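Local coordinates for protein SalCYP truncation (Salinispora tropica, PDB 7ABB) that belongs to the cytochrome P450 family, a truncated construct with the largely helical fold of that family, and binds heme c, at residues 81-85 with 86-90; 218-222 with 223-227. All coordinates share one frame; numbering follows the deposited sequence.

Overall arrangement
After helix 19-29 the chain lays down strands 34-37, 43-46 and 62-63 of a five-stranded mixed sheet, then runs through a loop into contact 1, where residues 81-85 turn into helix 86-95 beside the heme c. More than a hundred residues later, after the long helix 182-199, the two-stranded hairpin 214-215/218-219 leads into contact 2, where residues 218-222 enter helix 222-235. The contacts are in series, neither nesting nor crossing, and each closes just one helical turn at a helix start. The centres of contact 1 and contact 2 lie about 14 Å apart. Helix 86-95 joins the two regions, packing against the hairpin and the start of helix 222-235.

Contact 1. Residues 81-85 with 86-90; sequences LTIQG and RTHNE. With HEC (heme c), chain B.
Ile83 and His88 meet where the loop 81-85 folds back over the first turn of helix 86-95. The CG1 of Ile83 lies 4.0 Å from His88 CB, and its CD1 reaches on to Thr87 CG2, the side chains of Ile83 and Thr87 crossing at about a right angle. This follows from Ile83 holding CG1 between its backbone N and carbonyl carbon (chi1 56°), which turns the longer branch onto the helix. Backbone joins in as well: Gln84 CA sits 3.6 Å from His88 CB.

Gly85, with a positive phi, is the N-cap. Its carbonyl O accepts from Asn89 N at 3.0 Å, with an N-H...O angle of 160°, closing the first helical turn. One water bridges the same corner, donating to Gln84 O and accepting from Thr87 N at 2.7 Å.

The His88 imidazole leaves the helix with CG anti to the backbone N (chi1 168°), which turns the ring edge toward the heme c propionate bearing O1D; the detail of this approach is doubtful, because the two groups are modelled too close. Pro80 O and His339 O accept from ND1 and NE2, fixing the ring's rotation from both nitrogens, and the His340 ring meets it with the two planes inclined. Leu81 also lines the heme c pocket, its CD1 3.8 Å from propionate O2D.

Further out, Gln84 OE1 accepts from Val64 N just beyond strand 62-63, while Thr87 and Glu90 rest on Ile215 of strand 214-215.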
loop_
_atom_site.group_PDB
_atom_site.type_symbol
_atom_site.label_atom_id
_atom_site.label_comp_id
_atom_site.label_asym_id
_atom_site.label_seq_id
_atom_site.Cartn_x
_atom_site.Cartn_y
_atom_site.Cartn_z
ATOM N N LEU A 81 6.285 6.837 -10.342
ATOM C CA LEU A 81 5.112 6.024 -10.655
ATOM C C LEU A 81 4.738 6.068 -12.140
ATOM O O LEU A 81 4.336 5.047 -12.715
ATOM C CB LEU A 81 3.952 6.503 -9.784
ATOM C CG LEU A 81 2.675 5.672 -9.672
ATOM C CD1 LEU A 81 2.936 4.248 -9.178
ATOM C CD2 LEU A 81 1.719 6.399 -8.740
ATOM N N THR A 82 4.840 7.236 -12.774
ATOM C CA THR A 82 4.316 7.446 -14.120
ATOM C C THR A 82 5.409 7.570 -15.170
ATOM O O THR A 82 5.131 7.997 -16.297
ATOM C CB THR A 82 3.426 8.689 -14.162
ATOM O OG1 THR A 82 4.222 9.862 -13.980
ATOM C CG2 THR A 82 2.374 8.627 -13.077
ATOM N N ILE A 83 6.639 7.218 -14.839
ATOM C CA ILE A 83 7.702 7.207 -15.834
ATOM C C ILE A 83 8.081 5.760 -16.097
ATOM O O ILE A 83 7.915 4.885 -15.246
ATOM C CB ILE A 83 8.918 8.046 -15.400
ATOM C CG1 ILE A 83 9.424 7.565 -14.057
ATOM C CG2 ILE A 83 8.534 9.518 -15.319
ATOM C CD1 ILE A 83 10.724 8.187 -13.643
ATOM N N GLN A 84 8.545 5.488 -17.311
ATOM C CA GLN A 84 8.954 4.128 -17.620
ATOM C C GLN A 84 10.148 4.189 -18.546
ATOM O O GLN A 84 10.492 5.240 -19.086
ATOM C CB GLN A 84 7.806 3.279 -18.222
ATOM C CG GLN A 84 7.353 3.648 -19.630
ATOM C CD GLN A 84 6.204 2.753 -20.158
ATOM O OE1 GLN A 84 5.154 2.629 -19.540
ATOM N NE2 GLN A 84 6.435 2.131 -21.317
ATOM N N GLY A 85 10.793 3.048 -18.692
ATOM C CA GLY A 85 11.969 2.939 -19.520
ATOM C C GLY A 85 13.231 3.191 -18.720
ATOM O O GLY A 85 13.265 3.078 -17.493
ATOM N N ARG A 86 14.291 3.539 -19.440
ATOM C CA ARG A 86 15.598 3.609 -18.798
ATOM C C ARG A 86 15.617 4.638 -17.665
ATOM O O ARG A 86 16.298 4.433 -16.655
ATOM C CB ARG A 86 16.680 3.908 -19.836
ATOM C CG ARG A 86 16.784 5.346 -20.236
ATOM C CD ARG A 86 17.922 5.541 -21.242
ATOM N NE ARG A 86 17.601 5.003 -22.554
ATOM C CZ ARG A 86 18.277 4.035 -23.177
ATOM N NH1 ARG A 86 19.316 3.438 -22.599
ATOM N NH2 ARG A 86 17.907 3.655 -24.398
ATOM N N THR A 87 14.900 5.760 -17.821
ATOM C CA THR A 87 14.891 6.778 -16.764
ATOM C C THR A 87 14.217 6.235 -15.511
ATOM O O THR A 87 14.652 6.512 -14.382
ATOM C CB THR A 87 14.174 8.039 -17.261
ATOM O OG1 THR A 87 15.001 8.709 -18.244
ATOM C CG2 THR A 87 13.848 8.996 -16.153
ATOM N N HIS A 88 13.145 5.473 -15.680
ATOM C CA HIS A 88 12.525 4.868 -14.508
ATOM C C HIS A 88 13.481 3.904 -13.826
ATOM O O HIS A 88 13.595 3.893 -12.592
ATOM C CB HIS A 88 11.239 4.131 -14.886
ATOM C CG HIS A 88 10.718 3.272 -13.786
ATOM N ND1 HIS A 88 9.883 3.753 -12.801
ATOM C CD2 HIS A 88 10.929 1.967 -13.494
ATOM C CE1 HIS A 88 9.590 2.778 -11.963
ATOM N NE2 HIS A 88 10.224 1.688 -12.352
ATOM N N ASN A 89 14.217 3.111 -14.607
ATOM C CA ASN A 89 15.148 2.172 -13.999
ATOM C C ASN A 89 16.258 2.912 -13.251
ATOM O O ASN A 89 16.690 2.475 -12.177
ATOM C CB ASN A 89 15.704 1.236 -15.069
ATOM C CG ASN A 89 14.587 0.507 -15.827
ATOM O OD1 ASN A 89 13.542 0.162 -15.255
ATOM N ND2 ASN A 89 14.796 0.291 -17.118
ATOM N N GLU A 90 16.679 4.073 -13.758
ATOM C CA GLU A 90 17.723 4.828 -13.071
ATOM C C GLU A 90 17.205 5.397 -11.762
ATOM O O GLU A 90 17.919 5.382 -10.756
ATOM C CB GLU A 90 18.261 5.953 -13.954
ATOM C CG GLU A 90 19.622 6.486 -13.514
ATOM C CD GLU A 90 20.191 7.519 -14.476
ATOM O OE1 GLU A 90 21.211 8.147 -14.122
ATOM O OE2 GLU A 90 19.619 7.715 -15.572
HETATM FE FE HEC B . 3.776 0.860 -2.530
HETATM C CHA HEC B . 4.148 1.206 -5.933
HETATM C CHB HEC B . 1.295 -1.432 -3.102
HETATM C CHC HEC B . 3.415 0.469 0.858
HETATM C CHD HEC B . 5.975 3.400 -1.975
HETATM N NA HEC B . 2.901 0.076 -4.169
HETATM C C1A HEC B . 3.220 0.303 -5.508
HETATM C C2A HEC B . 2.427 -0.527 -6.391
HETATM C C3A HEC B . 1.647 -1.262 -5.578
HETATM C C4A HEC B . 1.924 -0.900 -4.209
HETATM C CMA HEC B . 0.586 -2.304 -5.975
HETATM C CAA HEC B . 2.506 -0.584 -7.959
HETATM C CBA HEC B . 1.604 0.424 -8.661
HETATM C CGA HEC B . 1.714 0.248 -10.166
HETATM O O1A HEC B . 1.107 1.107 -10.847
HETATM O O2A HEC B . 2.385 -0.718 -10.614
HETATM N NB HEC B . 2.554 -0.215 -1.352
HETATM C C1B HEC B . 1.622 -1.144 -1.778
HETATM C C2B HEC B . 1.074 -1.769 -0.612
HETATM C C3B HEC B . 1.680 -1.261 0.477
HETATM C C4B HEC B . 2.596 -0.265 0.039
HETATM C CMB HEC B . 0.001 -2.871 -0.730
HETATM C CAB HEC B . 1.520 -1.499 1.956
HETATM C CBB HEC B . 0.779 -2.733 2.357
HETATM N NC HEC B . 4.532 1.793 -0.884
HETATM C C1C HEC B . 4.317 1.406 0.418
HETATM C C2C HEC B . 5.175 2.172 1.282
HETATM C C3C HEC B . 5.914 3.002 0.511
HETATM C C4C HEC B . 5.494 2.776 -0.853
HETATM C CMC HEC B . 5.219 2.001 2.801
HETATM C CAC HEC B . 6.963 4.063 0.881
HETATM C CBC HEC B . 7.659 3.994 2.240
HETATM N ND HEC B . 4.819 2.070 -3.725
HETATM C C1D HEC B . 5.684 3.060 -3.257
HETATM C C2D HEC B . 6.280 3.695 -4.390
HETATM C C3D HEC B . 5.737 3.050 -5.617
HETATM C C4D HEC B . 4.847 2.028 -5.110
HETATM C CMD HEC B . 7.284 4.853 -4.329
HETATM C CAD HEC B . 6.056 3.378 -7.086
HETATM C CBD HEC B . 7.190 2.481 -7.519
HETATM C CGD HEC B . 7.480 2.686 -8.993
HETATM O O1D HEC B . 8.556 2.252 -9.459
HETATM O O2D HEC B . 6.622 3.286 -9.672
HETATM O O HOH W 1 13.010 6.456 -19.660
#

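Contact 2. Residues 218-222 with 223-227; sequences TPVSD and ADRES
Asp222 and Arg225 form a salt bridge across the first turn of helix 222-235, with OD1 of Asp222 2.7 Å from NH1 of Arg225. The carboxylate and guanidinium planes stand 85° apart, and as a hydrogen bond the pair is weak, its N-H...O angle 124°. NH1 also makes a weak bond to Val220 O, at 3.0 Å. Asp222 OD1 has a second salt-bridge partner in Arg198, the Asp224 carboxylate forms a salt bridge with Arg77, and Arg225 NH2 donates to Thr210 O.

The backbone bonds are straighter. Arg225 N donates to Ser221 O in the carbonyl plane, and Glu226 N to Asp222 O at 2.8 Å. Ser221 is the N-cap of the helix: a chi1 of 65° folds the hydroxyl back over the backbone, where OG accepts from Asp224 N at 3.1 Å.

In van der Waals packing, Val220 CG1 sits 3.9 Å above the plane of the Arg225 guanidinium, over its centre, and touches Arg225 CG as well. The Arg225 chain, extended from CG to NE, runs back beneath this methyl. Val220 and Asp224 also rest on Trp91 of helix 86-95.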
loop_
_atom_site.group_PDB
_atom_site.type_symbol
_atom_site.label_atom_id
_atom_site.label_comp_id
_atom_site.label_asym_id
_atom_site.label_seq_id
_atom_site.Cartn_x
_atom_site.Cartn_y
_atom_site.Cartn_z
ATOM N N THR A 218 21.658 14.226 -16.729
ATOM C CA THR A 218 21.199 15.566 -16.417
ATOM C C THR A 218 20.973 15.675 -14.918
ATOM O O THR A 218 20.385 14.762 -14.329
ATOM C CB THR A 218 19.891 15.879 -17.163
ATOM O OG1 THR A 218 20.146 15.898 -18.574
ATOM C CG2 THR A 218 19.336 17.225 -16.749
ATOM N N PRO A 219 21.405 16.752 -14.266
ATOM C CA PRO A 219 21.118 16.894 -12.834
ATOM C C PRO A 219 19.622 16.817 -12.552
ATOM O O PRO A 219 18.801 17.356 -13.297
ATOM C CB PRO A 219 21.688 18.275 -12.495
ATOM C CG PRO A 219 22.774 18.477 -13.494
ATOM C CD PRO A 219 22.285 17.828 -14.763
ATOM N N VAL A 220 19.271 16.131 -11.463
ATOM C CA VAL A 220 17.881 16.090 -11.033
ATOM C C VAL A 220 17.395 17.506 -10.756
ATOM O O VAL A 220 18.101 18.321 -10.151
ATOM C CB VAL A 220 17.742 15.183 -9.798
ATOM C CG1 VAL A 220 16.386 15.365 -9.122
ATOM C CG2 VAL A 220 17.941 13.721 -10.212
ATOM N N SER A 221 16.178 17.804 -11.205
ATOM C CA SER A 221 15.553 19.097 -10.973
ATOM C C SER A 221 14.858 19.123 -9.617
ATOM O O SER A 221 14.426 18.090 -9.101
ATOM C CB SER A 221 14.527 19.394 -12.066
ATOM O OG SER A 221 13.446 18.471 -12.002
ATOM N N ASP A 222 14.724 20.324 -9.048
ATOM C CA ASP A 222 13.952 20.442 -7.813
ATOM C C ASP A 222 12.494 20.035 -8.040
ATOM O O ASP A 222 11.831 19.571 -7.109
ATOM C CB ASP A 222 14.037 21.867 -7.246
ATOM C CG ASP A 222 15.307 22.108 -6.390
ATOM O OD1 ASP A 222 16.113 21.169 -6.207
ATOM O OD2 ASP A 222 15.503 23.250 -5.898
ATOM N N ALA A 223 11.979 20.180 -9.267
ATOM C CA ALA A 223 10.602 19.771 -9.541
ATOM C C ALA A 223 10.440 18.259 -9.423
ATOM O O ALA A 223 9.422 17.767 -8.904
ATOM C CB ALA A 223 10.181 20.243 -10.931
ATOM N N ASP A 224 11.423 17.502 -9.922
ATOM C CA ASP A 224 11.376 16.052 -9.762
ATOM C C ASP A 224 11.625 15.656 -8.310
ATOM O O ASP A 224 11.010 14.707 -7.810
ATOM C CB ASP A 224 12.384 15.373 -10.691
ATOM C CG ASP A 224 11.886 15.259 -12.144
ATOM O OD1 ASP A 224 10.693 15.517 -12.416
ATOM O OD2 ASP A 224 12.700 14.900 -13.023
ATOM N N ARG A 225 12.513 16.376 -7.610
ATOM C CA ARG A 225 12.696 16.154 -6.177
ATOM C C ARG A 225 11.381 16.298 -5.437
ATOM O O ARG A 225 11.023 15.462 -4.607
ATOM C CB ARG A 225 13.703 17.143 -5.584
ATOM C CG ARG A 225 15.131 16.746 -5.781
ATOM C CD ARG A 225 16.125 17.681 -5.096
ATOM N NE ARG A 225 17.432 17.406 -5.675
ATOM C CZ ARG A 225 17.935 18.009 -6.736
ATOM N NH1 ARG A 225 17.300 19.022 -7.312
ATOM N NH2 ARG A 225 19.117 17.637 -7.195
ATOM N N GLU A 226 10.660 17.382 -5.714
ATOM C CA GLU A 226 9.383 17.605 -5.057
ATOM C C GLU A 226 8.374 16.546 -5.464
ATOM O O GLU A 226 7.586 16.075 -4.640
ATOM C CB GLU A 226 8.876 19.006 -5.403
ATOM C CG GLU A 226 9.758 20.095 -4.855
ATOM C CD GLU A 226 9.403 21.456 -5.406
ATOM O OE1 GLU A 226 8.237 21.639 -5.810
ATOM O OE2 GLU A 226 10.285 22.345 -5.430
ATOM N N SER A 227 8.384 16.159 -6.740
ATOM C CA SER A 227 7.493 15.085 -7.166
ATOM C C SER A 227 7.768 13.798 -6.395
ATOM O O SER A 227 6.847 13.176 -5.843
ATOM C CB SER A 227 7.648 14.861 -8.665
ATOM O OG SER A 227 6.762 13.853 -9.088
#